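Local structure of pentafunctional AROM polypeptide (Schizosaccharomyces pombe, 5SWV) at residues T13-N18 against R30-G35; W146-A149 against E153-Q156; F255-P260 against D292-V297; T272-E275 against P280-Y283; I399-L402 against N408-R411. The protein catalyses five steps of the shikimate pathway as a whole, the crystallised part carrying its 3-dehydroquinate dehydratase and shikimate dehydrogenase units. All coordinates share one frame; numbering follows the deposited sequence.

Interaction 1: T13-N18 against R30-G35; sequences TFLTLN and RDVTVG
Leu15 makes the tight half of this contact with Val32. Its CG is trans to the backbone N (chi1 -171°), which brings both methyls across to Val32. Leu15 CD1 lies 3.4 Å from Val32 O. Leu15 CD2 reaches the side chain of the same residue, 3.9 Å from Val32 CG2, so the leucine rests on both the backbone oxygen and one valine branch. The pairing of the methyls CD2 and CG2 is apolar; against the carbonyl oxygen the leucine makes van der Waals contact. The strand here is the first of the eight-stranded parallel barrel of type I dehydroquinase, a TIM barrel. It runs between strands 38-42 and 218-220, and helix 29-32 lies in the connection from 13-17 to 38-42. Phe14 faces the other way, onto Ala38 and Pro219. The contact is looser at Thr33, where Thr33 CG2 is 4.4 Å from Leu15 CD2. Thr33 is partly exposed, and its OG1 is hydrogen-bonded back to Leu29 O. Toward the start of the strand, Thr13 OG1 lies 2.9 Å from Gly35 O. The backbone on both sides is held from outside: Thr13 N bonds to Asp37 OD2, and Gly35 N to Thr519 OG1.

Interaction 2: W146-A149 against E153-Q156; sequences WSWA and EWMQ
Trp146 and Trp154 both carry CG beside the backbone N, and chi1 of -72° in Trp146 puts one face of its ring against Glu153. Trp154 has nearly the same first torsion (chi1 -71°), which swings its indole off the helix into the loop, between Trp146 and Trp148. One face of Trp154 takes the edge of Trp146 in a T-shaped pair, with the two six-membered rings 5.3 Å apart between centroids and almost perpendicular. The opposite face takes Trp148 in an offset stack, nearly parallel. There the Trp148 six-membered ring sits over the Trp154 five-membered ring, centroids 3.8 Å apart. The indole edge is fixed as well. Trp154 NE1 donates to Trp146 O at 3.2 Å, with an N-H...O angle of 158°. The oxygen lies close to the indole plane, but the donor stands above the carbonyl plane and not on a lone pair. Ser147 O lies at the same ring's edge, 3.4 Å from Trp154 CD1. Glu153 CB makes a CH-pi contact over the six-membered ring of Trp146, 3.5 Å from the centroid. The bent chain then brings the carboxylate over the pyrrole side, roughly parallel to the ring, with Glu153 OE2 3.8 Å from Trp146 CD1. This aromatic cluster joins loop and helix 152-162 in the type I dehydroquinase (TIM) barrel, between strands 134-140 and 167-173. Trp139 on the first strand meets Trp146, and Leu170 on the second touches Trp148 and Trp154. Trp148 NE1 bonds to Asn202 OD1 on strand 198-203, and Phe186, from helix 177-193, meets the Trp148 ring.

Interaction 3: F255-P260 against D292-V297; sequences FLFGKP and DEVQKV
Phe257 turns one ring face to Val294, whose CB sits over the centre of the ring. This CH-pi contact measures 3.8 Å from Val294 CB to the Phe257 ring centroid and is only 7° off the normal. The two valine methyls spread to different parts of the same face: Val294 CG1 comes 3.8 Å from Phe257 CD1, and CG2 leans toward CE2. One turn on, Val297 works between two rings. With CG1 anti to the backbone N (chi1 178°), that methyl points at the strand. Val297 CG1 lies over a face of Phe255, 3.7 Å from the ring centroid and displaced toward the rim. Val297 CG1 also meets the edge of Phe257, 3.9 Å from Phe257 CZ. The setting is the alpha/beta substrate-binding domain of shikimate dehydrogenase. Strand 253-257 runs parallel between strands 282-285 and 303-308, and the 292-297 segment belongs to the beta-alpha-beta crossover that passes over it from one neighbour to the other. A 3-10 turn, 292-294, leads into a short, weakly bonded helix. Both phenylalanines also touch Ala306 on strand 303-308. Val294 packs on Thr288 and Val297 on Phe286, while Glu293 OE2 is hydrogen-bonded to Thr290 N.

Interaction 4: T272-E275 against P280-Y283; sequences TAYE and PHTY
Tyr283 meets Tyr274 through its CB and sends its own hydroxyl away, to a hydrogen bond with Asn307 OD1. A chi1 of -170° turns its CG away from the backbone N and carries the ring past Tyr274 rather than onto it. Tyr274 OH lies in the plane of the Tyr283 ring, at its edge, 3.8 Å from Tyr283 CD2. Tyr274 OH is also 3.7 Å from Tyr283 CB. His281 takes a face of the Tyr274 ring. His281 CB sits almost centrally over that face, a CH-pi contact of 3.6 Å to the Tyr274 ring centroid. The imidazole then turns its edge to the same face in an offset edge-to-face pair, planes at 86°, with His281 CD2 3.9 Å from Tyr274 CE1. The histidine backbone adds to this, with His281 O 3.4 Å from Tyr274 CD2. Phe254 meets the imidazole edge-to-face, and ND1 has a weak hydrogen bond with Glu252 N. Phe512 of helix 500-516 also touches Tyr274. The tyrosine thus ties the last turn of helix 266-277 to the start of strand 282-285. This is the helix-to-strand return of a beta-alpha-beta unit that begins with strand 253-257, within the substrate-binding domain of shikimate dehydrogenase.

Interaction 5: I399-L402 against N408-R411; sequences IYLL and NSYR
Leu401 meets Ser409 mainly through one methyl. Leu401 CD2 lies 3.6 Å from Ser409 O and 3.9 Å from Ser409 CB, so it rests against both the backbone and the side chain of the helix. The extended first torsion (chi1 180°) points Leu401 at the helix, and Leu401 CG is 4.1 Å from Ser409 OG. No hydrogen bond links the two segments. The serine oxygen has its partner close by, in Asn403 ND2 at the end of the strand. Ser409 also touches Ile424 on strand 422-426, which pairs with the backbone of Leu401 through His423. Leu402 points away from the helix and packs on Leu376 and Ile425. Farther out, Arg411 NH2 donates to Asn408 OD1 at 2.9 Å along the helix, with an N-H...O angle of 139°. Asn408 ND2 has a weak bond to Thr405 OG1, back in the turn. Strand 398-403, helix 406-413 and strand 422-426 form one beta-alpha-beta unit of a six-stranded parallel sheet in Rossmann order. Such a domain binds NADP in shikimate dehydrogenases, and the turn holding Asn403 and Thr405 is probably near the cofactor's adenosine phosphate, as in relatives.

The contacts fall in three sheets; all are in series along the chain except interaction 4, which is nested inside the loop closed by interaction 3. Interactions 1 and 2 share the dehydroquinase barrel, at its first strand and beside its fifth, with centres about 31 Å apart. Interactions 3 and 4 share the mixed sheet of the substrate-binding domain, and the two touch where Tyr283 OH packs against Phe255 O and Leu256 CB. Interaction 5 lies in the separate Rossmann-type sheet, about 65 Å between centres from interaction 2, across the centre of the chain. Interactions 1 and 4 come within about 7 Å at nearest atoms, so the barrel and the dehydrogenase lie close there without these contacts touching.

Interaction 1: T13-N18 against R30-G35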
# COMPACT_ATOMS: atom_id res chain seq x y z
N THR A 13 -8.83 7.13 -2.27
CA THR A 13 -9.17 6.91 -3.67
C THR A 13 -9.17 5.43 -3.95
O THR A 13 -8.58 4.67 -3.20
CB THR A 13 -8.15 7.57 -4.62
OG1 THR A 13 -6.90 6.88 -4.56
CG2 THR A 13 -7.92 9.04 -4.26
N PHE A 14 -9.83 5.01 -5.02
CA PHE A 14 -9.76 3.63 -5.45
C PHE A 14 -9.78 3.50 -6.97
O PHE A 14 -10.45 4.28 -7.66
CB PHE A 14 -10.86 2.78 -4.82
CG PHE A 14 -12.24 3.05 -5.34
CD1 PHE A 14 -12.72 2.38 -6.47
CD2 PHE A 14 -13.11 3.91 -4.65
CE1 PHE A 14 -14.01 2.60 -6.94
CE2 PHE A 14 -14.41 4.14 -5.12
CZ PHE A 14 -14.85 3.48 -6.27
N LEU A 15 -9.04 2.50 -7.45
CA LEU A 15 -8.87 2.24 -8.87
C LEU A 15 -10.07 1.49 -9.42
O LEU A 15 -10.50 0.51 -8.83
CB LEU A 15 -7.60 1.40 -9.12
CG LEU A 15 -7.21 1.25 -10.59
CD1 LEU A 15 -6.65 2.56 -11.13
CD2 LEU A 15 -6.23 0.12 -10.80
N THR A 16 -10.58 1.95 -10.56
CA THR A 16 -11.66 1.25 -11.27
C THR A 16 -11.05 0.25 -12.27
O THR A 16 -10.88 0.56 -13.44
CB THR A 16 -12.59 2.24 -11.98
OG1 THR A 16 -11.82 3.11 -12.85
CG2 THR A 16 -13.32 3.09 -10.95
N LEU A 17 -10.73 -0.95 -11.78
CA LEU A 17 -10.04 -1.95 -12.61
C LEU A 17 -11.03 -2.62 -13.55
O LEU A 17 -11.93 -3.34 -13.12
CB LEU A 17 -9.36 -2.99 -11.73
CG LEU A 17 -8.29 -3.82 -12.41
CD1 LEU A 17 -7.12 -2.94 -12.84
CD2 LEU A 17 -7.82 -4.89 -11.44
N ASN A 18 -10.86 -2.37 -14.84
CA ASN A 18 -11.85 -2.73 -15.84
C ASN A 18 -11.23 -3.39 -17.06
O ASN A 18 -11.69 -3.21 -18.19
CB ASN A 18 -12.66 -1.50 -16.22
CG ASN A 18 -11.82 -0.40 -16.85
OD1 ASN A 18 -10.60 -0.37 -16.72
ND2 ASN A 18 -12.49 0.52 -17.54
N ARG A 30 1.55 -3.15 -10.34
CA ARG A 30 2.24 -2.34 -9.35
C ARG A 30 2.30 -0.87 -9.73
O ARG A 30 2.33 -0.02 -8.86
CB ARG A 30 3.63 -2.90 -9.10
CG ARG A 30 3.54 -4.26 -8.43
CD ARG A 30 4.88 -4.91 -8.31
NE ARG A 30 4.74 -6.31 -7.89
CZ ARG A 30 5.75 -7.09 -7.51
NH1 ARG A 30 7.01 -6.64 -7.47
NH2 ARG A 30 5.50 -8.35 -7.15
N ASP A 31 2.31 -0.58 -11.04
CA ASP A 31 2.25 0.80 -11.54
C ASP A 31 0.83 1.39 -11.53
O ASP A 31 0.64 2.56 -11.18
CB ASP A 31 2.86 0.88 -12.95
CG ASP A 31 4.38 0.48 -13.00
OD1 ASP A 31 5.12 0.64 -11.99
OD2 ASP A 31 4.82 0.02 -14.08
N VAL A 32 -0.17 0.59 -11.90
CA VAL A 32 -1.55 1.11 -12.03
C VAL A 32 -2.26 1.31 -10.70
O VAL A 32 -3.29 1.96 -10.68
CB VAL A 32 -2.45 0.24 -12.92
CG1 VAL A 32 -1.79 -0.02 -14.26
CG2 VAL A 32 -2.81 -1.07 -12.25
N THR A 33 -1.75 0.73 -9.62
CA THR A 33 -2.37 0.88 -8.30
C THR A 33 -1.78 2.00 -7.44
O THR A 33 -2.33 2.32 -6.39
CB THR A 33 -2.33 -0.44 -7.49
OG1 THR A 33 -0.97 -0.87 -7.33
CG2 THR A 33 -3.11 -1.51 -8.20
N VAL A 34 -0.66 2.56 -7.89
CA VAL A 34 -0.07 3.77 -7.30
C VAL A 34 -1.14 4.76 -6.83
O VAL A 34 -2.05 5.10 -7.59
CB VAL A 34 0.87 4.43 -8.35
CG1 VAL A 34 1.02 5.93 -8.15
CG2 VAL A 34 2.23 3.73 -8.32
N GLY A 35 -1.02 5.18 -5.57
CA GLY A 35 -1.88 6.20 -4.98
C GLY A 35 -3.26 5.78 -4.55
O GLY A 35 -4.03 6.61 -4.06

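Interaction 2: W146-A149 against E153-Q156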
# COMPACT_ATOMS: atom_id res chain seq x y z
N TRP A 146 -31.97 14.96 -11.66
CA TRP A 146 -32.23 14.95 -10.21
C TRP A 146 -31.43 16.07 -9.60
O TRP A 146 -30.21 15.96 -9.47
CB TRP A 146 -31.92 13.59 -9.57
CG TRP A 146 -32.91 12.47 -9.93
CD1 TRP A 146 -33.93 12.55 -10.84
CD2 TRP A 146 -32.92 11.13 -9.44
NE1 TRP A 146 -34.59 11.35 -10.92
CE2 TRP A 146 -33.99 10.46 -10.07
CE3 TRP A 146 -32.15 10.43 -8.52
CZ2 TRP A 146 -34.31 9.12 -9.81
CZ3 TRP A 146 -32.46 9.08 -8.25
CH2 TRP A 146 -33.53 8.45 -8.89
N SER A 147 -32.11 17.16 -9.26
CA SER A 147 -31.49 18.31 -8.61
C SER A 147 -30.92 17.92 -7.25
O SER A 147 -31.50 17.09 -6.56
CB SER A 147 -32.52 19.44 -8.43
OG SER A 147 -32.10 20.44 -7.51
N TRP A 148 -29.78 18.53 -6.89
CA TRP A 148 -29.21 18.43 -5.54
C TRP A 148 -29.75 19.50 -4.59
O TRP A 148 -29.72 19.32 -3.37
CB TRP A 148 -27.69 18.57 -5.57
CG TRP A 148 -26.99 17.54 -6.35
CD1 TRP A 148 -26.33 17.72 -7.53
CD2 TRP A 148 -26.82 16.17 -6.00
NE1 TRP A 148 -25.77 16.54 -7.94
CE2 TRP A 148 -26.05 15.57 -7.02
CE3 TRP A 148 -27.24 15.39 -4.92
CZ2 TRP A 148 -25.70 14.23 -7.00
CZ3 TRP A 148 -26.89 14.04 -4.90
CH2 TRP A 148 -26.12 13.48 -5.93
N ALA A 149 -30.19 20.63 -5.15
CA ALA A 149 -30.84 21.70 -4.38
C ALA A 149 -32.26 21.32 -3.95
O ALA A 149 -32.68 21.74 -2.89
CB ALA A 149 -30.87 23.00 -5.18
N GLU A 153 -35.83 12.84 -5.09
CA GLU A 153 -35.55 11.49 -5.57
C GLU A 153 -34.28 10.94 -4.95
O GLU A 153 -34.22 9.74 -4.69
CB GLU A 153 -35.47 11.41 -7.10
CG GLU A 153 -36.75 11.82 -7.82
CD GLU A 153 -36.76 13.31 -8.18
OE1 GLU A 153 -36.28 14.15 -7.38
OE2 GLU A 153 -37.25 13.67 -9.28
N TRP A 154 -33.28 11.80 -4.71
CA TRP A 154 -32.06 11.39 -3.99
C TRP A 154 -32.37 10.95 -2.56
O TRP A 154 -31.80 9.97 -2.08
CB TRP A 154 -31.01 12.50 -3.95
CG TRP A 154 -30.34 12.77 -5.27
CD1 TRP A 154 -30.42 13.92 -6.01
CD2 TRP A 154 -29.50 11.88 -6.02
NE1 TRP A 154 -29.68 13.80 -7.16
CE2 TRP A 154 -29.11 12.55 -7.19
CE3 TRP A 154 -29.05 10.57 -5.81
CZ2 TRP A 154 -28.28 11.96 -8.15
CZ3 TRP A 154 -28.23 9.98 -6.77
CH2 TRP A 154 -27.85 10.68 -7.92
N MET A 155 -33.25 11.67 -1.89
CA MET A 155 -33.58 11.34 -0.50
C MET A 155 -34.37 10.04 -0.37
O MET A 155 -34.22 9.34 0.64
CB MET A 155 -34.27 12.51 0.21
CG MET A 155 -33.39 13.75 0.39
SD MET A 155 -31.88 13.46 1.34
CE MET A 155 -32.50 13.78 3.00
N GLN A 156 -35.19 9.69 -1.37
CA GLN A 156 -35.82 8.35 -1.40
C GLN A 156 -34.80 7.23 -1.44
O GLN A 156 -34.95 6.23 -0.77
CB GLN A 156 -36.73 8.20 -2.61
CG GLN A 156 -37.99 8.99 -2.49
CD GLN A 156 -38.74 8.97 -3.79
OE1 GLN A 156 -38.44 9.74 -4.71
NE2 GLN A 156 -39.71 8.07 -3.90

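Interaction 3: F255-P260 against D292-V297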
# COMPACT_ATOMS: atom_id res chain seq x y z
N PHE A 255 12.62 17.18 4.11
CA PHE A 255 14.04 17.32 4.41
C PHE A 255 14.72 15.99 4.75
O PHE A 255 14.06 14.99 4.98
CB PHE A 255 14.22 18.31 5.57
CG PHE A 255 13.76 19.71 5.24
CD1 PHE A 255 14.62 20.60 4.62
CD2 PHE A 255 12.48 20.12 5.54
CE1 PHE A 255 14.20 21.90 4.31
CE2 PHE A 255 12.05 21.41 5.23
CZ PHE A 255 12.91 22.30 4.62
N LEU A 256 16.04 16.00 4.74
CA LEU A 256 16.87 14.91 5.24
C LEU A 256 17.83 15.51 6.26
O LEU A 256 18.55 16.45 5.94
CB LEU A 256 17.66 14.26 4.11
CG LEU A 256 18.64 13.13 4.50
CD1 LEU A 256 17.92 11.97 5.19
CD2 LEU A 256 19.42 12.63 3.29
N PHE A 257 17.83 15.00 7.49
CA PHE A 257 18.77 15.42 8.50
C PHE A 257 19.84 14.35 8.66
O PHE A 257 19.55 13.16 8.56
CB PHE A 257 18.06 15.59 9.83
CG PHE A 257 16.89 16.53 9.79
CD1 PHE A 257 16.93 17.73 9.09
CD2 PHE A 257 15.73 16.23 10.52
CE1 PHE A 257 15.85 18.60 9.10
CE2 PHE A 257 14.65 17.09 10.54
CZ PHE A 257 14.70 18.27 9.82
N GLY A 258 21.06 14.79 8.97
CA GLY A 258 22.20 13.89 9.17
C GLY A 258 23.50 14.54 8.72
O GLY A 258 23.51 15.72 8.35
N LYS A 259 24.58 13.77 8.75
CA LYS A 259 25.92 14.27 8.41
C LYS A 259 26.92 13.11 8.29
O LYS A 259 27.10 12.36 9.24
CB LYS A 259 26.41 15.23 9.48
CG LYS A 259 27.61 16.07 9.08
CD LYS A 259 28.16 16.84 10.27
CE LYS A 259 29.51 17.49 10.00
NZ LYS A 259 29.34 18.76 9.25
N PRO A 260 27.57 12.94 7.12
CA PRO A 260 27.43 13.67 5.84
C PRO A 260 26.21 13.19 5.03
O PRO A 260 25.90 12.01 5.02
CB PRO A 260 28.73 13.34 5.11
CG PRO A 260 29.13 11.99 5.64
CD PRO A 260 28.64 11.93 7.06
N ASP A 292 20.41 19.94 17.26
CA ASP A 292 19.50 20.97 17.80
C ASP A 292 19.13 22.02 16.79
O ASP A 292 18.10 22.68 16.94
CB ASP A 292 20.11 21.61 19.03
CG ASP A 292 20.28 20.63 20.14
OD1 ASP A 292 19.24 20.30 20.76
OD2 ASP A 292 21.42 20.13 20.33
N GLU A 293 19.96 22.14 15.76
CA GLU A 293 19.73 23.05 14.66
C GLU A 293 18.55 22.65 13.76
O GLU A 293 18.08 23.48 12.99
CB GLU A 293 21.01 23.21 13.82
CG GLU A 293 22.15 23.91 14.55
CD GLU A 293 23.50 23.74 13.85
OE1 GLU A 293 23.89 24.63 13.08
OE2 GLU A 293 24.17 22.71 14.06
N VAL A 294 18.06 21.40 13.86
CA VAL A 294 16.91 20.96 13.05
C VAL A 294 15.56 21.39 13.64
O VAL A 294 14.54 21.28 12.98
CB VAL A 294 16.89 19.43 12.79
CG1 VAL A 294 18.28 18.90 12.43
CG2 VAL A 294 16.29 18.65 13.97
N GLN A 295 15.55 21.87 14.88
CA GLN A 295 14.31 22.23 15.56
C GLN A 295 13.53 23.37 14.88
O GLN A 295 12.29 23.36 14.89
CB GLN A 295 14.58 22.60 17.02
CG GLN A 295 13.33 22.64 17.87
CD GLN A 295 13.62 22.81 19.35
OE1 GLN A 295 14.69 23.32 19.74
NE2 GLN A 295 12.68 22.40 20.18
N LYS A 296 14.24 24.34 14.31
CA LYS A 296 13.61 25.48 13.61
C LYS A 296 13.01 25.08 12.25
O LYS A 296 12.13 25.77 11.72
CB LYS A 296 14.61 26.64 13.45
CG LYS A 296 15.66 26.42 12.38
CD LYS A 296 17.00 27.03 12.76
CE LYS A 296 18.07 26.72 11.71
NZ LYS A 296 19.39 26.39 12.32
N VAL A 297 13.52 23.98 11.68
CA VAL A 297 12.98 23.38 10.46
C VAL A 297 11.66 22.67 10.76
O VAL A 297 10.70 22.78 9.99
CB VAL A 297 13.96 22.36 9.85
CG1 VAL A 297 13.38 21.70 8.60
CG2 VAL A 297 15.29 23.03 9.53

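Interaction 4: T272-E275 against P280-Y283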
# COMPACT_ATOMS: atom_id res chain seq x y z
N THR A 272 11.30 12.62 -7.59
CA THR A 272 10.70 11.75 -8.60
C THR A 272 9.30 11.33 -8.18
O THR A 272 8.39 11.39 -8.98
CB THR A 272 11.56 10.52 -8.90
OG1 THR A 272 12.86 10.95 -9.29
CG2 THR A 272 10.98 9.69 -10.01
N ALA A 273 9.12 10.94 -6.93
CA ALA A 273 7.78 10.52 -6.48
C ALA A 273 6.72 11.63 -6.63
O ALA A 273 5.60 11.35 -7.07
CB ALA A 273 7.84 10.02 -5.05
N TYR A 274 7.08 12.87 -6.30
CA TYR A 274 6.15 14.01 -6.43
C TYR A 274 5.71 14.19 -7.87
O TYR A 274 4.53 14.41 -8.17
CB TYR A 274 6.77 15.32 -5.94
CG TYR A 274 7.38 15.30 -4.56
CD1 TYR A 274 6.75 14.65 -3.50
CD2 TYR A 274 8.59 15.94 -4.30
CE1 TYR A 274 7.31 14.61 -2.24
CE2 TYR A 274 9.15 15.91 -3.04
CZ TYR A 274 8.51 15.24 -2.02
OH TYR A 274 9.06 15.23 -0.75
N GLU A 275 6.69 14.09 -8.77
CA GLU A 275 6.51 14.29 -10.19
C GLU A 275 5.58 13.25 -10.78
O GLU A 275 4.72 13.59 -11.56
CB GLU A 275 7.86 14.23 -10.87
CG GLU A 275 7.89 14.81 -12.27
CD GLU A 275 9.04 14.26 -13.11
OE1 GLU A 275 10.01 13.68 -12.56
OE2 GLU A 275 8.95 14.42 -14.36
N PRO A 280 3.20 18.96 -5.46
CA PRO A 280 3.99 20.18 -5.63
C PRO A 280 5.10 20.33 -4.60
O PRO A 280 5.52 21.45 -4.34
CB PRO A 280 2.95 21.26 -5.36
CG PRO A 280 2.15 20.68 -4.23
CD PRO A 280 2.17 19.16 -4.41
N HIS A 281 5.57 19.24 -4.00
CA HIS A 281 6.41 19.33 -2.81
C HIS A 281 7.88 19.50 -3.23
O HIS A 281 8.22 19.36 -4.40
CB HIS A 281 6.22 18.10 -1.91
CG HIS A 281 4.79 17.84 -1.49
ND1 HIS A 281 3.95 18.82 -1.03
CD2 HIS A 281 4.08 16.69 -1.44
CE1 HIS A 281 2.78 18.30 -0.72
NE2 HIS A 281 2.83 17.00 -0.96
N THR A 282 8.73 19.83 -2.26
CA THR A 282 10.18 19.77 -2.46
C THR A 282 10.82 18.91 -1.38
O THR A 282 10.25 18.79 -0.29
CB THR A 282 10.81 21.17 -2.41
OG1 THR A 282 10.42 21.83 -1.20
CG2 THR A 282 10.36 21.99 -3.59
N TYR A 283 11.98 18.32 -1.67
CA TYR A 283 12.78 17.56 -0.68
C TYR A 283 14.25 17.99 -0.76
O TYR A 283 14.83 17.98 -1.83
CB TYR A 283 12.66 16.06 -0.95
CG TYR A 283 13.21 15.08 0.11
CD1 TYR A 283 14.58 14.91 0.32
CD2 TYR A 283 12.35 14.25 0.83
CE1 TYR A 283 15.06 13.99 1.24
CE2 TYR A 283 12.82 13.32 1.75
CZ TYR A 283 14.17 13.19 1.95
OH TYR A 283 14.61 12.27 2.85

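Interaction 5: I399-L402 against N408-R411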
# COMPACT_ATOMS: atom_id res chain seq x y z
N ILE A 399 13.88 -18.94 12.31
CA ILE A 399 14.76 -17.86 11.90
C ILE A 399 16.17 -18.20 12.38
O ILE A 399 16.49 -18.01 13.57
CB ILE A 399 14.27 -16.51 12.49
CG1 ILE A 399 12.81 -16.24 12.11
CG2 ILE A 399 15.12 -15.36 11.98
CD1 ILE A 399 12.13 -15.16 12.93
N TYR A 400 17.00 -18.74 11.48
CA TYR A 400 18.39 -19.07 11.81
C TYR A 400 19.25 -17.81 11.85
O TYR A 400 19.07 -16.90 11.03
CB TYR A 400 18.95 -20.14 10.85
CG TYR A 400 18.33 -21.49 11.11
CD1 TYR A 400 17.13 -21.86 10.49
CD2 TYR A 400 18.89 -22.37 12.03
CE1 TYR A 400 16.53 -23.09 10.76
CE2 TYR A 400 18.29 -23.60 12.30
CZ TYR A 400 17.11 -23.96 11.66
OH TYR A 400 16.50 -25.17 11.93
N LEU A 401 20.16 -17.76 12.82
CA LEU A 401 20.99 -16.59 13.06
C LEU A 401 22.47 -16.96 13.13
O LEU A 401 22.86 -17.77 13.96
CB LEU A 401 20.55 -15.92 14.35
CG LEU A 401 21.30 -14.66 14.78
CD1 LEU A 401 21.26 -13.56 13.72
CD2 LEU A 401 20.71 -14.12 16.07
N LEU A 402 23.28 -16.34 12.27
CA LEU A 402 24.65 -16.76 12.06
C LEU A 402 25.62 -15.61 12.21
O LEU A 402 25.45 -14.56 11.57
CB LEU A 402 24.79 -17.36 10.68
CG LEU A 402 26.20 -17.78 10.24
CD1 LEU A 402 26.81 -18.86 11.15
CD2 LEU A 402 26.17 -18.27 8.80
N ASN A 408 27.62 -12.28 20.04
CA ASN A 408 26.96 -11.42 19.08
C ASN A 408 25.51 -11.86 18.83
O ASN A 408 24.60 -11.06 18.97
CB ASN A 408 27.73 -11.38 17.75
CG ASN A 408 28.83 -10.32 17.73
OD1 ASN A 408 28.57 -9.13 17.95
ND2 ASN A 408 30.06 -10.73 17.43
N SER A 409 25.32 -13.13 18.49
CA SER A 409 23.99 -13.67 18.22
C SER A 409 23.08 -13.59 19.44
O SER A 409 21.89 -13.29 19.32
CB SER A 409 24.06 -15.12 17.74
OG SER A 409 24.88 -15.25 16.60
N TYR A 410 23.64 -13.87 20.61
CA TYR A 410 22.89 -13.78 21.87
C TYR A 410 22.41 -12.37 22.18
O TYR A 410 21.30 -12.20 22.63
CB TYR A 410 23.70 -14.36 23.05
CG TYR A 410 23.57 -15.86 23.19
CD1 TYR A 410 22.31 -16.44 23.38
CD2 TYR A 410 24.69 -16.71 23.14
CE1 TYR A 410 22.16 -17.81 23.49
CE2 TYR A 410 24.55 -18.08 23.26
CZ TYR A 410 23.28 -18.62 23.44
OH TYR A 410 23.08 -19.97 23.56
N ARG A 411 23.23 -11.37 21.92
CA ARG A 411 22.82 -10.00 22.16
C ARG A 411 21.54 -9.64 21.35
O ARG A 411 20.60 -8.99 21.85
CB ARG A 411 23.96 -9.05 21.79
CG ARG A 411 23.73 -7.62 22.22
CD ARG A 411 24.16 -6.63 21.15
NE ARG A 411 25.60 -6.75 20.95
CZ ARG A 411 26.22 -7.09 19.82
NH1 ARG A 411 25.56 -7.33 18.68
NH2 ARG A 411 27.55 -7.16 19.83